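Glucoamylase (Thermoanaerobacterium thermosaccharolyticum, PDB 1LF6) hydrolyses terminal alpha-1,4-linked glucose units one after another from the non-reducing ends of glucan chains, releasing beta-D-glucose. Local coordinates at residues 64-69 against 308-313; 318-323 against 649-654; 338-343 against 380-385; 363-368 against 403-408; 375-380 against 396-401. All coordinates share one frame; numbering follows the deposited sequence.

Interaction 1 of 5, residues 64-69 against 308-313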
# COMPACT_ATOMS: atom_id res chain seq x y z
N TYR A 64 8.59 9.73 -7.34
CA TYR A 64 9.94 10.29 -7.35
C TYR A 64 9.92 11.68 -6.74
O TYR A 64 9.01 12.47 -7.00
CB TYR A 64 10.50 10.37 -8.78
CG TYR A 64 11.63 11.37 -8.94
CD1 TYR A 64 11.37 12.72 -9.16
CD2 TYR A 64 12.97 10.97 -8.81
CE1 TYR A 64 12.40 13.65 -9.25
CE2 TYR A 64 14.01 11.90 -8.91
CZ TYR A 64 13.72 13.24 -9.12
OH TYR A 64 14.73 14.17 -9.22
N PRO A 65 10.93 12.02 -5.92
CA PRO A 65 12.07 11.19 -5.53
C PRO A 65 11.84 10.46 -4.21
O PRO A 65 12.74 9.80 -3.68
CB PRO A 65 13.19 12.21 -5.41
CG PRO A 65 12.47 13.36 -4.77
CD PRO A 65 11.15 13.42 -5.53
N THR A 66 10.63 10.60 -3.67
CA THR A 66 10.27 9.95 -2.41
C THR A 66 9.03 9.10 -2.65
O THR A 66 8.25 9.37 -3.57
CB THR A 66 9.96 10.96 -1.31
OG1 THR A 66 8.87 11.78 -1.72
CG2 THR A 66 11.18 11.83 -1.01
N ILE A 67 8.84 8.09 -1.82
CA ILE A 67 7.71 7.19 -1.97
C ILE A 67 6.33 7.82 -1.73
O ILE A 67 5.31 7.19 -1.96
CB ILE A 67 7.90 5.94 -1.08
CG1 ILE A 67 7.09 4.77 -1.63
CG2 ILE A 67 7.52 6.26 0.37
CD1 ILE A 67 7.42 3.45 -0.97
N ASP A 68 6.30 9.07 -1.27
CA ASP A 68 5.02 9.75 -1.05
C ASP A 68 4.85 10.91 -2.03
O ASP A 68 3.99 11.77 -1.85
CB ASP A 68 4.90 10.24 0.40
CG ASP A 68 5.74 11.48 0.68
OD1 ASP A 68 6.76 11.69 -0.01
OD2 ASP A 68 5.38 12.23 1.61
N THR A 69 5.68 10.92 -3.07
CA THR A 69 5.60 11.97 -4.09
C THR A 69 5.24 11.36 -5.45
O THR A 69 6.11 10.93 -6.21
CB THR A 69 6.94 12.73 -4.22
OG1 THR A 69 7.35 13.17 -2.92
CG2 THR A 69 6.77 13.96 -5.12
N SER A 308 8.36 -0.84 -0.13
CA SER A 308 7.48 0.18 0.45
C SER A 308 8.19 1.14 1.40
O SER A 308 7.55 1.91 2.12
CB SER A 308 6.31 -0.49 1.18
OG SER A 308 5.50 -1.20 0.26
N GLU A 309 9.52 1.10 1.40
CA GLU A 309 10.32 1.98 2.25
C GLU A 309 10.74 3.20 1.45
O GLU A 309 11.04 3.10 0.27
CB GLU A 309 11.57 1.24 2.74
CG GLU A 309 12.56 2.11 3.51
CD GLU A 309 13.85 1.38 3.88
OE1 GLU A 309 14.40 0.68 3.00
OE2 GLU A 309 14.30 1.50 5.03
N ASP A 310 10.76 4.37 2.09
CA ASP A 310 11.23 5.55 1.38
C ASP A 310 12.73 5.34 1.26
O ASP A 310 13.33 4.67 2.11
CB ASP A 310 10.95 6.84 2.15
CG ASP A 310 11.38 8.09 1.37
OD1 ASP A 310 10.94 8.25 0.21
OD2 ASP A 310 12.16 8.90 1.92
N LYS A 311 13.35 5.89 0.22
CA LYS A 311 14.78 5.69 0.04
C LYS A 311 15.63 6.82 0.61
O LYS A 311 16.86 6.75 0.57
CB LYS A 311 15.07 5.47 -1.45
CG LYS A 311 14.41 4.19 -1.96
CD LYS A 311 14.66 3.92 -3.43
CE LYS A 311 14.04 2.58 -3.83
NZ LYS A 311 14.32 2.18 -5.23
N THR A 312 14.98 7.84 1.16
CA THR A 312 15.69 8.96 1.76
C THR A 312 15.52 8.87 3.27
O THR A 312 16.48 8.94 4.03
CB THR A 312 15.14 10.30 1.24
OG1 THR A 312 15.18 10.30 -0.19
CG2 THR A 312 15.99 11.46 1.76
N ASN A 313 14.27 8.70 3.71
CA ASN A 313 13.98 8.55 5.14
C ASN A 313 13.85 7.05 5.36
O ASN A 313 12.74 6.50 5.33
CB ASN A 313 12.67 9.25 5.51
CG ASN A 313 12.87 10.73 5.81
OD1 ASN A 313 13.35 11.09 6.88
ND2 ASN A 313 12.50 11.58 4.86
O HOH W 1 13.54 8.69 -1.15
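Ile67 and Asp310 meet in a partly buried, mainly polar contact between two loops, one from each of the main parts of the enzyme. Residues 64-69 turn the chain between strands 58-63 and 70-80 of the N-terminal beta sandwich, with a type I turn from Thr66 to Thr69. Residues 308-313 lie between helices 296-306 and 342-355 of the (alpha/alpha) barrel. The direct evidence for a specific joint is one hydrogen bond: Ile67 N donates to Asp310 OD1 at 2.9 Å with an angle of 161° at the hydrogen, meeting the oxygen almost end-on. With CG anti to the backbone N (chi1 -177°), Asp310 carries its carboxylate to the turn. There OD1 also lies 3.3 Å from Thr66 CB. Water 1 makes a second bridge, donating to Asp310 OD1 (3.0 Å) and to Pro65 O (2.9 Å) while accepting from Thr312 OG1. The apolar share belongs to Ile67, whose CG2 lies 3.9 Å from Asp310 CB and whose CD1 presses on the Ser308 carbonyl. Both Ile67 and Asp310 also touch Trp51 of the sandwich. The other carboxylate oxygen serves its own loop: OD2 accepts from Asn313 N at 2.8 Å, an Asx motif. Asp310 therefore divides its two oxygens between shaping the barrel loop and holding the sandwich turn, and these N-H and water donors would probably favour its ionised form.

Interaction 2 of 5, residues 318-323 against 649-654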
# COMPACT_ATOMS: atom_id res chain seq x y z
N ILE A 318 5.42 2.79 4.26
CA ILE A 318 4.06 3.28 4.12
C ILE A 318 3.00 2.18 4.18
O ILE A 318 3.32 0.99 4.12
CB ILE A 318 3.88 4.08 2.81
CG1 ILE A 318 4.19 3.19 1.60
CG2 ILE A 318 4.81 5.30 2.82
CD1 ILE A 318 3.84 3.85 0.27
N ALA A 319 1.75 2.60 4.31
CA ALA A 319 0.63 1.67 4.43
C ALA A 319 0.25 0.99 3.11
O ALA A 319 -0.12 -0.18 3.10
CB ALA A 319 -0.58 2.39 5.02
N SER A 320 0.32 1.74 2.01
CA SER A 320 -0.02 1.20 0.70
C SER A 320 0.41 2.16 -0.40
O SER A 320 0.21 3.37 -0.30
CB SER A 320 -1.52 0.96 0.59
OG SER A 320 -1.85 0.45 -0.69
N LEU A 321 1.00 1.61 -1.46
CA LEU A 321 1.44 2.45 -2.57
C LEU A 321 0.29 2.65 -3.55
O LEU A 321 0.42 2.36 -4.73
CB LEU A 321 2.65 1.82 -3.27
CG LEU A 321 3.46 2.74 -4.19
CD1 LEU A 321 4.00 3.93 -3.39
CD2 LEU A 321 4.61 1.96 -4.80
N SER A 322 -0.84 3.12 -3.04
CA SER A 322 -2.00 3.37 -3.88
C SER A 322 -2.83 4.50 -3.30
O SER A 322 -2.56 4.98 -2.20
CB SER A 322 -2.88 2.11 -4.00
OG SER A 322 -3.47 1.75 -2.76
N ILE A 323 -3.83 4.93 -4.06
CA ILE A 323 -4.73 6.00 -3.64
C ILE A 323 -6.14 5.44 -3.75
O ILE A 323 -6.81 5.61 -4.76
CB ILE A 323 -4.58 7.22 -4.57
CG1 ILE A 323 -3.13 7.71 -4.52
CG2 ILE A 323 -5.55 8.31 -4.15
CD1 ILE A 323 -2.81 8.77 -5.54
N ALA A 649 -7.67 0.21 -0.94
CA ALA A 649 -6.23 0.25 -1.09
C ALA A 649 -5.65 -1.13 -1.40
O ALA A 649 -6.15 -2.16 -0.93
CB ALA A 649 -5.60 0.80 0.20
N SER A 650 -4.60 -1.14 -2.21
CA SER A 650 -3.89 -2.36 -2.57
C SER A 650 -2.60 -1.93 -3.28
O SER A 650 -2.60 -1.01 -4.09
CB SER A 650 -4.71 -3.24 -3.50
OG SER A 650 -4.57 -2.81 -4.84
N PRO A 651 -1.48 -2.57 -2.94
CA PRO A 651 -1.39 -3.62 -1.92
C PRO A 651 -1.48 -3.07 -0.50
O PRO A 651 -0.92 -2.01 -0.21
CB PRO A 651 -0.02 -4.26 -2.20
CG PRO A 651 0.78 -3.12 -2.78
CD PRO A 651 -0.23 -2.46 -3.70
N LEU A 652 -2.20 -3.77 0.39
CA LEU A 652 -2.28 -3.33 1.79
C LEU A 652 -1.09 -4.03 2.44
O LEU A 652 -1.13 -5.24 2.69
CB LEU A 652 -3.59 -3.77 2.46
CG LEU A 652 -3.77 -3.27 3.90
CD1 LEU A 652 -3.88 -1.75 3.90
CD2 LEU A 652 -5.02 -3.86 4.52
N ASN A 653 -0.04 -3.27 2.70
CA ASN A 653 1.18 -3.81 3.27
C ASN A 653 1.00 -4.63 4.55
O ASN A 653 1.65 -5.66 4.72
CB ASN A 653 2.20 -2.69 3.48
CG ASN A 653 2.66 -2.08 2.16
OD1 ASN A 653 2.60 -2.74 1.11
ND2 ASN A 653 3.11 -0.84 2.20
N TRP A 654 0.11 -4.18 5.42
CA TRP A 654 -0.17 -4.89 6.66
C TRP A 654 -0.74 -6.28 6.36
O TRP A 654 -0.40 -7.27 7.04
CB TRP A 654 -1.14 -4.05 7.50
CG TRP A 654 -1.52 -4.61 8.83
CD1 TRP A 654 -1.05 -5.76 9.42
CD2 TRP A 654 -2.50 -4.07 9.73
NE1 TRP A 654 -1.68 -5.96 10.63
CE2 TRP A 654 -2.57 -4.94 10.84
CE3 TRP A 654 -3.31 -2.93 9.70
CZ2 TRP A 654 -3.44 -4.70 11.91
CZ3 TRP A 654 -4.17 -2.70 10.76
CH2 TRP A 654 -4.23 -3.58 11.85
O HOH W 2 -0.52 -1.41 5.65
O HOH W 3 2.61 -1.03 -1.20
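Ser320 and Leu652 approach to 5.2 Å between CA atoms, and the two backbones, irregular up to the start of helix 653-668, run in opposite directions, joined by a backbone bond from Asn653 N to Ala319 O (3.1 Å). Asn653, in the first turn of that helix, reinforces the bond with its side chain. With CG anti to its carbonyl carbon (chi1 -65°), it delivers ND2 to Ile318 O at 2.7 Å; the acceptor lies in the amide plane, yet the donor stands well above the Ile318 carbonyl plane. Water 3 connects Asn653 OD1 to Leu321 N, and water 2 connects Ala319 O to Trp654 N. Further along, two serines relay bonds between the segments. Ser650 N donates to Ser322 OG (3.2 Å), Ser322 OG to Ser320 OG (2.9 Å), and Ser320 OG to Pro651 O (2.7 Å), coming from above that carbonyl's plane. With an alanine in place of Ser320 the relay would probably be broken, leaving the buried Pro651 O without this hydroxyl donor and Ser322 OG without its acceptor. The cis peptide before Pro651 lies within this bonded stretch. The side chain of Trp325, which probably binds substrate, lies about 7 Å from that of Ala649. Pro651 and Asn653 pack on Ile304 of helix 296-306, while Trp654 stacks on His347 of helix 342-355 and touches helix 600-612.

Interaction 3 of 5, residues 338-343 against 380-385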
# COMPACT_ATOMS: atom_id res chain seq x y z
N HIS A 338 -0.03 6.94 2.10
CA HIS A 338 1.40 7.17 1.90
C HIS A 338 1.99 7.77 3.16
O HIS A 338 2.98 8.50 3.11
CB HIS A 338 1.64 8.10 0.71
CG HIS A 338 1.19 7.54 -0.60
ND1 HIS A 338 -0.14 7.45 -0.94
CD2 HIS A 338 1.88 7.01 -1.63
CE1 HIS A 338 -0.25 6.89 -2.14
NE2 HIS A 338 0.96 6.62 -2.58
N LEU A 339 1.37 7.46 4.30
CA LEU A 339 1.83 7.95 5.58
C LEU A 339 2.40 6.77 6.36
O LEU A 339 2.22 5.62 5.96
CB LEU A 339 0.67 8.58 6.36
CG LEU A 339 0.09 9.84 5.71
CD1 LEU A 339 -1.20 10.25 6.41
CD2 LEU A 339 1.12 10.96 5.78
N VAL A 340 3.08 7.06 7.46
CA VAL A 340 3.68 6.03 8.28
C VAL A 340 2.90 5.87 9.57
O VAL A 340 2.74 6.83 10.34
CB VAL A 340 5.16 6.37 8.64
CG1 VAL A 340 5.78 5.23 9.45
CG2 VAL A 340 5.97 6.62 7.38
N TRP A 341 2.38 4.67 9.80
CA TRP A 341 1.64 4.35 11.02
C TRP A 341 2.48 3.38 11.83
O TRP A 341 2.96 2.37 11.32
CB TRP A 341 0.31 3.67 10.70
CG TRP A 341 -0.84 4.58 10.38
CD1 TRP A 341 -1.78 5.06 11.26
CD2 TRP A 341 -1.22 5.05 9.08
NE1 TRP A 341 -2.73 5.79 10.58
CE2 TRP A 341 -2.42 5.80 9.25
CE3 TRP A 341 -0.68 4.90 7.80
CZ2 TRP A 341 -3.08 6.40 8.17
CZ3 TRP A 341 -1.34 5.50 6.72
CH2 TRP A 341 -2.53 6.24 6.92
N SER A 342 2.66 3.71 13.10
CA SER A 342 3.41 2.87 14.01
C SER A 342 2.86 1.44 13.99
O SER A 342 3.63 0.46 14.00
CB SER A 342 3.32 3.45 15.42
OG SER A 342 3.80 2.55 16.39
N ARG A 343 1.54 1.32 13.95
CA ARG A 343 0.88 0.01 13.95
C ARG A 343 1.27 -0.79 12.71
O ARG A 343 1.82 -1.89 12.82
CB ARG A 343 -0.65 0.19 14.02
CG ARG A 343 -1.46 -1.09 13.84
CD ARG A 343 -2.97 -0.84 13.97
NE ARG A 343 -3.37 0.40 13.29
CZ ARG A 343 -3.62 1.54 13.90
NH1 ARG A 343 -3.53 1.63 15.22
NH2 ARG A 343 -3.95 2.61 13.20
N GLN A 380 -0.63 9.98 15.75
CA GLN A 380 -1.51 9.09 15.00
C GLN A 380 -0.76 8.50 13.82
O GLN A 380 -0.76 7.29 13.61
CB GLN A 380 -2.76 9.82 14.51
CG GLN A 380 -3.73 8.92 13.74
CD GLN A 380 -5.10 9.54 13.52
OE1 GLN A 380 -5.93 8.99 12.84
NE2 GLN A 380 -5.33 10.69 14.09
N ASN A 381 -0.13 9.37 13.05
CA ASN A 381 0.68 8.97 11.90
C ASN A 381 1.60 10.13 11.54
O ASN A 381 1.42 11.25 12.04
CB ASN A 381 -0.21 8.56 10.71
CG ASN A 381 -1.25 9.62 10.35
OD1 ASN A 381 -2.31 9.30 9.82
ND2 ASN A 381 -0.93 10.87 10.62
N THR A 382 2.58 9.86 10.70
CA THR A 382 3.53 10.89 10.30
C THR A 382 3.84 10.79 8.82
O THR A 382 3.62 9.74 8.19
CB THR A 382 4.87 10.74 11.03
OG1 THR A 382 5.39 9.43 10.77
CG2 THR A 382 4.70 10.91 12.53
N TRP A 383 4.37 11.87 8.26
CA TRP A 383 4.79 11.86 6.86
C TRP A 383 6.07 11.04 6.92
O TRP A 383 6.62 10.83 8.00
CB TRP A 383 5.13 13.27 6.38
CG TRP A 383 4.00 14.22 6.44
CD1 TRP A 383 3.61 14.97 7.51
CD2 TRP A 383 3.10 14.55 5.38
NE1 TRP A 383 2.53 15.75 7.18
CE2 TRP A 383 2.20 15.51 5.87
CE3 TRP A 383 2.97 14.12 4.05
CZ2 TRP A 383 1.18 16.06 5.09
CZ3 TRP A 383 1.96 14.66 3.27
CH2 TRP A 383 1.07 15.63 3.79
N ILE A 384 6.55 10.58 5.77
CA ILE A 384 7.77 9.79 5.76
C ILE A 384 8.95 10.58 6.34
O ILE A 384 9.92 9.99 6.82
CB ILE A 384 8.10 9.30 4.34
CG1 ILE A 384 8.09 10.47 3.35
CG2 ILE A 384 7.09 8.25 3.92
CD1 ILE A 384 8.40 10.05 1.92
N SER A 385 8.86 11.91 6.31
CA SER A 385 9.91 12.77 6.84
C SER A 385 10.00 12.61 8.35
O SER A 385 11.03 12.92 8.96
CB SER A 385 9.61 14.23 6.52
OG SER A 385 8.46 14.66 7.22
O HOH W 4 4.71 10.86 3.98
O HOH W 5 4.62 7.07 12.48
O HOH W 6 2.26 6.53 14.04
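Val340 O is gripped from several directions: Thr382 N donates to it at 3.1 Å in the carbonyl plane, water 5 donates to it as well, and Asn381 CA offers a CA-H...O contact. The return bond, Val340 N to Thr382 O, is shorter at 2.8 Å and nearly straight (173°), which defines an isolated antiparallel bridge of the hydrogen-bonded type between two connecting segments of the family 15 (alpha/alpha) barrel. Water 4 extends the link from His338 O to Ile384 N.

Beside the bridge, Asn381 lies along Trp341 and points the same way. Its CB sits over a face of the indole, 3.7 Å from the centroid of the five-membered ring and only 8° off the normal, a CH-pi contact. The indole's NE1 is hydrogen-bonded to OE2 of Glu438, which is probably the catalytic proton donor. Asn381 is thus placed as a probable second-shell residue, packed against the tryptophan that hydrogen-bonds this carboxylate.

Apolar contacts close the far end. Val340 CG2 meets Ile384 CG2 at 4.0 Å, the two side chains at about a right angle. Leu339 CD2 rests over one face of the Trp383 indole, 4.0 Å from CE3.

Interaction 4 of 5, residues 363-368 against 403-408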
# COMPACT_ATOMS: atom_id res chain seq x y z
N ARG A 363 15.74 -0.90 11.02
CA ARG A 363 15.69 0.42 10.41
C ARG A 363 14.32 1.04 10.70
O ARG A 363 14.22 2.24 10.97
CB ARG A 363 15.91 0.32 8.91
CG ARG A 363 16.76 1.44 8.34
CD ARG A 363 17.08 1.17 6.88
NE ARG A 363 17.59 -0.18 6.70
CZ ARG A 363 17.00 -1.13 5.99
NH1 ARG A 363 15.86 -0.88 5.37
NH2 ARG A 363 17.55 -2.33 5.90
N SER A 364 13.27 0.23 10.65
CA SER A 364 11.94 0.75 10.92
C SER A 364 11.84 1.15 12.39
O SER A 364 11.20 2.14 12.73
CB SER A 364 10.86 -0.28 10.56
OG SER A 364 10.73 -1.28 11.55
N LEU A 365 12.49 0.39 13.27
CA LEU A 365 12.47 0.71 14.70
C LEU A 365 13.22 2.01 14.93
O LEU A 365 12.77 2.88 15.69
CB LEU A 365 13.10 -0.41 15.53
CG LEU A 365 13.09 -0.20 17.05
CD1 LEU A 365 11.66 -0.03 17.54
CD2 LEU A 365 13.74 -1.40 17.74
N ASP A 366 14.38 2.15 14.29
CA ASP A 366 15.17 3.37 14.43
C ASP A 366 14.44 4.59 13.88
O ASP A 366 14.67 5.71 14.33
CB ASP A 366 16.52 3.19 13.73
CG ASP A 366 17.49 2.38 14.55
OD1 ASP A 366 18.21 1.54 13.98
OD2 ASP A 366 17.53 2.59 15.79
N TYR A 367 13.55 4.37 12.91
CA TYR A 367 12.76 5.46 12.36
C TYR A 367 11.84 5.95 13.48
O TYR A 367 11.72 7.15 13.73
CB TYR A 367 11.92 4.97 11.18
CG TYR A 367 10.93 5.99 10.67
CD1 TYR A 367 11.34 7.03 9.84
CD2 TYR A 367 9.59 5.96 11.07
CE1 TYR A 367 10.44 8.01 9.40
CE2 TYR A 367 8.68 6.93 10.64
CZ TYR A 367 9.12 7.95 9.81
OH TYR A 367 8.24 8.93 9.40
N LEU A 368 11.19 5.00 14.15
CA LEU A 368 10.27 5.31 15.24
C LEU A 368 10.98 5.99 16.41
O LEU A 368 10.42 6.86 17.08
CB LEU A 368 9.59 4.02 15.73
CG LEU A 368 8.63 3.33 14.76
CD1 LEU A 368 8.21 2.00 15.34
CD2 LEU A 368 7.41 4.21 14.51
N ILE A 403 7.26 -3.07 22.06
CA ILE A 403 7.21 -4.51 21.85
C ILE A 403 8.25 -4.92 20.80
O ILE A 403 8.91 -5.94 20.95
CB ILE A 403 5.80 -4.96 21.40
CG1 ILE A 403 4.77 -4.57 22.47
CG2 ILE A 403 5.77 -6.48 21.18
CD1 ILE A 403 3.34 -4.83 22.08
N LEU A 404 8.40 -4.10 19.76
CA LEU A 404 9.37 -4.37 18.71
C LEU A 404 10.80 -4.23 19.26
O LEU A 404 11.67 -5.01 18.92
CB LEU A 404 9.17 -3.39 17.54
CG LEU A 404 10.05 -3.58 16.30
CD1 LEU A 404 9.88 -4.97 15.74
CD2 LEU A 404 9.67 -2.54 15.24
N SER A 405 11.02 -3.24 20.11
CA SER A 405 12.33 -3.04 20.70
C SER A 405 12.73 -4.29 21.47
O SER A 405 13.89 -4.71 21.47
CB SER A 405 12.31 -1.84 21.65
OG SER A 405 12.19 -0.63 20.93
N TYR A 406 11.75 -4.90 22.12
CA TYR A 406 11.99 -6.11 22.89
C TYR A 406 12.35 -7.30 22.00
O TYR A 406 13.31 -8.01 22.27
CB TYR A 406 10.76 -6.46 23.73
CG TYR A 406 10.76 -7.88 24.23
CD1 TYR A 406 10.02 -8.86 23.58
CD2 TYR A 406 11.57 -8.26 25.30
CE1 TYR A 406 10.08 -10.19 23.98
CE2 TYR A 406 11.65 -9.58 25.70
CZ TYR A 406 10.90 -10.54 25.04
OH TYR A 406 11.00 -11.85 25.41
N ARG A 407 11.58 -7.52 20.94
CA ARG A 407 11.84 -8.64 20.05
C ARG A 407 13.16 -8.49 19.30
O ARG A 407 13.81 -9.49 18.98
CB ARG A 407 10.68 -8.81 19.07
CG ARG A 407 9.39 -9.25 19.74
CD ARG A 407 8.46 -9.88 18.72
NE ARG A 407 9.04 -11.09 18.15
CZ ARG A 407 8.94 -11.43 16.88
NH1 ARG A 407 8.27 -10.66 16.03
NH2 ARG A 407 9.51 -12.55 16.44
N LEU A 408 13.56 -7.26 19.01
CA LEU A 408 14.81 -7.02 18.32
C LEU A 408 15.95 -6.91 19.33
O LEU A 408 17.10 -6.68 18.96
CB LEU A 408 14.72 -5.74 17.48
CG LEU A 408 13.91 -5.89 16.18
CD1 LEU A 408 13.69 -4.55 15.53
CD2 LEU A 408 14.64 -6.82 15.24
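Leu365 carries most of the packing of helix 358-375 against helix 395-407 in this contact, two successive helices of the (alpha/alpha) barrel. The short segments run roughly antiparallel, their axes 10.5 Å apart at closest approach and their directions differing by 139°. Contact is modest in area, 209 Å² summed over both sides, and rests on side-chain packing, since the segments share no direct hydrogen bond.

Apolar packing comes first. Leu365 holds CG anti to its backbone N (chi1 -178°), which projects both methyl groups at the facing helix. CD1 meets Leu404 CD2 at 3.9 Å, the two leucines sliding past each other in opposite directions. CD2 takes the other branch of the contact, 3.8 Å from Leu408 CD1. The side chain of Leu365 is therefore received between two leucines one helical turn apart.

A second group of contacts sets hydroxyls against methyls. Ser405 OG lies between the branches of Leu365, 3.5 Å from CD1 and 3.6 Å from CD2, but its polar bond goes to Pro401 O within its own helix. Ser364 behaves likewise: OG touches Leu404 CD2 at 4.0 Å while bonding Ala361 O. Satisfied in this way by backbone carbonyls, both hydroxyls can face hydrocarbon.

Surrounding helices complete the packing, with Ser364 and Leu408 touching helix 342-355 and Ser405 touching helix 445-464. Polar links flank the contact too, including the salt bridge from Asp366 to Arg410. Where the backbones come nearest, at Leu365 and Ser405, a side chain bridges the gap: Leu365 CD2 lies 3.7 Å from Ser405 CA.

Interaction 5 of 5, residues 375-380 against 396-401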
# COMPACT_ATOMS: atom_id res chain seq x y z
N ASN A 375 9.10 14.10 19.12
CA ASN A 375 7.73 14.32 19.59
C ASN A 375 7.47 13.91 21.04
O ASN A 375 6.53 14.40 21.66
CB ASN A 375 6.74 13.58 18.69
CG ASN A 375 6.68 14.16 17.30
OD1 ASN A 375 6.15 15.26 17.10
ND2 ASN A 375 7.23 13.43 16.34
N GLY A 376 8.30 13.01 21.56
CA GLY A 376 8.11 12.55 22.92
C GLY A 376 6.97 11.55 23.00
O GLY A 376 6.50 11.19 24.08
N MET A 377 6.52 11.11 21.84
CA MET A 377 5.43 10.16 21.76
C MET A 377 5.17 9.82 20.29
O MET A 377 5.81 10.39 19.41
CB MET A 377 4.18 10.76 22.43
CG MET A 377 2.93 10.78 21.60
SD MET A 377 2.85 12.10 20.40
CE MET A 377 1.10 12.45 20.49
N ILE A 378 4.27 8.88 20.04
CA ILE A 378 3.96 8.50 18.66
C ILE A 378 2.65 9.15 18.20
O ILE A 378 1.57 8.83 18.70
CB ILE A 378 3.80 6.96 18.52
CG1 ILE A 378 5.12 6.26 18.87
CG2 ILE A 378 3.37 6.62 17.08
CD1 ILE A 378 6.26 6.56 17.91
N PRO A 379 2.73 10.07 17.23
CA PRO A 379 1.49 10.70 16.74
C PRO A 379 0.67 9.71 15.92
O PRO A 379 1.20 8.69 15.47
CB PRO A 379 2.00 11.89 15.92
CG PRO A 379 3.34 11.42 15.43
CD PRO A 379 3.93 10.68 16.61
N GLN A 380 -0.63 9.98 15.75
CA GLN A 380 -1.51 9.09 15.00
C GLN A 380 -0.76 8.50 13.82
O GLN A 380 -0.76 7.29 13.61
CB GLN A 380 -2.76 9.82 14.51
CG GLN A 380 -3.73 8.92 13.74
CD GLN A 380 -5.10 9.54 13.52
OE1 GLN A 380 -5.93 8.99 12.84
NE2 GLN A 380 -5.33 10.69 14.09
N ASP A 396 -2.31 1.87 21.35
CA ASP A 396 -1.68 0.71 20.76
C ASP A 396 -0.45 1.15 19.99
O ASP A 396 0.55 0.43 19.95
CB ASP A 396 -2.66 -0.07 19.87
CG ASP A 396 -2.99 0.66 18.58
OD1 ASP A 396 -3.26 1.87 18.63
OD2 ASP A 396 -3.00 -0.01 17.52
N GLU A 397 -0.51 2.34 19.40
CA GLU A 397 0.63 2.84 18.64
C GLU A 397 1.80 3.30 19.53
O GLU A 397 2.93 3.42 19.05
CB GLU A 397 0.20 3.96 17.69
CG GLU A 397 -0.60 3.44 16.48
CD GLU A 397 -0.61 4.41 15.31
OE1 GLU A 397 -0.39 3.96 14.17
OE2 GLU A 397 -0.84 5.62 15.53
N GLN A 398 1.54 3.55 20.81
CA GLN A 398 2.60 3.95 21.73
C GLN A 398 3.30 2.69 22.22
O GLN A 398 4.50 2.69 22.53
CB GLN A 398 2.02 4.68 22.95
CG GLN A 398 1.03 5.79 22.64
CD GLN A 398 1.60 6.83 21.69
OE1 GLN A 398 2.73 7.29 21.86
NE2 GLN A 398 0.81 7.21 20.69
N ALA A 399 2.54 1.60 22.27
CA ALA A 399 3.04 0.31 22.76
C ALA A 399 3.83 -0.54 21.78
O ALA A 399 4.85 -1.13 22.15
CB ALA A 399 1.86 -0.51 23.30
N ASP A 400 3.37 -0.60 20.53
CA ASP A 400 4.03 -1.42 19.52
C ASP A 400 5.53 -1.21 19.36
O ASP A 400 6.29 -2.16 19.25
CB ASP A 400 3.32 -1.29 18.17
CG ASP A 400 1.94 -1.94 18.20
OD1 ASP A 400 1.71 -2.81 19.07
OD2 ASP A 400 1.09 -1.60 17.35
N PRO A 401 5.98 0.06 19.31
CA PRO A 401 7.42 0.24 19.16
C PRO A 401 8.21 -0.35 20.34
O PRO A 401 9.35 -0.78 20.17
CB PRO A 401 7.57 1.76 19.02
CG PRO A 401 6.29 2.31 19.60
CD PRO A 401 5.26 1.33 19.15
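Gln398 sets CG anti to its carbonyl carbon (chi1 -49°) and bends at chi2 (-55°), which folds its amide off helix 395-407 onto the backbone of Ile378, in the segment that connects helices 358-375 and 395-407 of the (alpha/alpha) barrel. Both backbone polar atoms of Ile378 are then held by one side chain. Ile378 N donates to Gln398 OE1 at 2.9 Å, and Gln398 NE2 donates to Ile378 O at 2.7 Å. The geometry is good on each side: both acceptors are met in the carbonyl plane and on a lone pair, and the NE2 bond has an angle of 169° at the hydrogen. The amide thus serves as donor and acceptor at once and cannot turn over without losing the match. NE2 also bonds Gln394 O, one turn back in its own chain. A leucine in its place would probably leave Ile378 N and O without these partners and let the connecting segment shift against the helix.

Around this polar clasp, Met377 CG lies 3.5 Å from Gln398 OE1. Ile378 points its side chain at the helix, and Glu397 crosses it at about a right angle, with CB 4.2 Å from Ile378 CG2. Glu397 also ties in the start of helix 342-355, its OE1 accepting from Arg343 N and its O from Ser342 OG. Ile378 CG1 touches two successive turns of the helix, lying 3.6 Å from Glu397 O and 4.2 Å from Pro401 CG.

Overall arrangement
From the N terminus, interaction 1 closes first, joining the sandwich turn 64-69 to the barrel loop 308-313 before interaction 2 opens. Interaction 2 then spans most of the barrel, bringing 318-323 to 649-654, and interactions 3, 4 and 5 all nest inside its loop. Interaction 3 crosses interactions 4 and 5, with which it alternates along the chain, and shares Gln380 with interaction 5. Interaction 5 nests within interaction 4, and both use helix 395-407. Side chains join the sites: Glu309 and Arg363 form a salt bridge between interactions 1 and 4, Arg343 and Asp396 another between 3 and 5. Together they link sandwich, barrel loops and successive barrel helices.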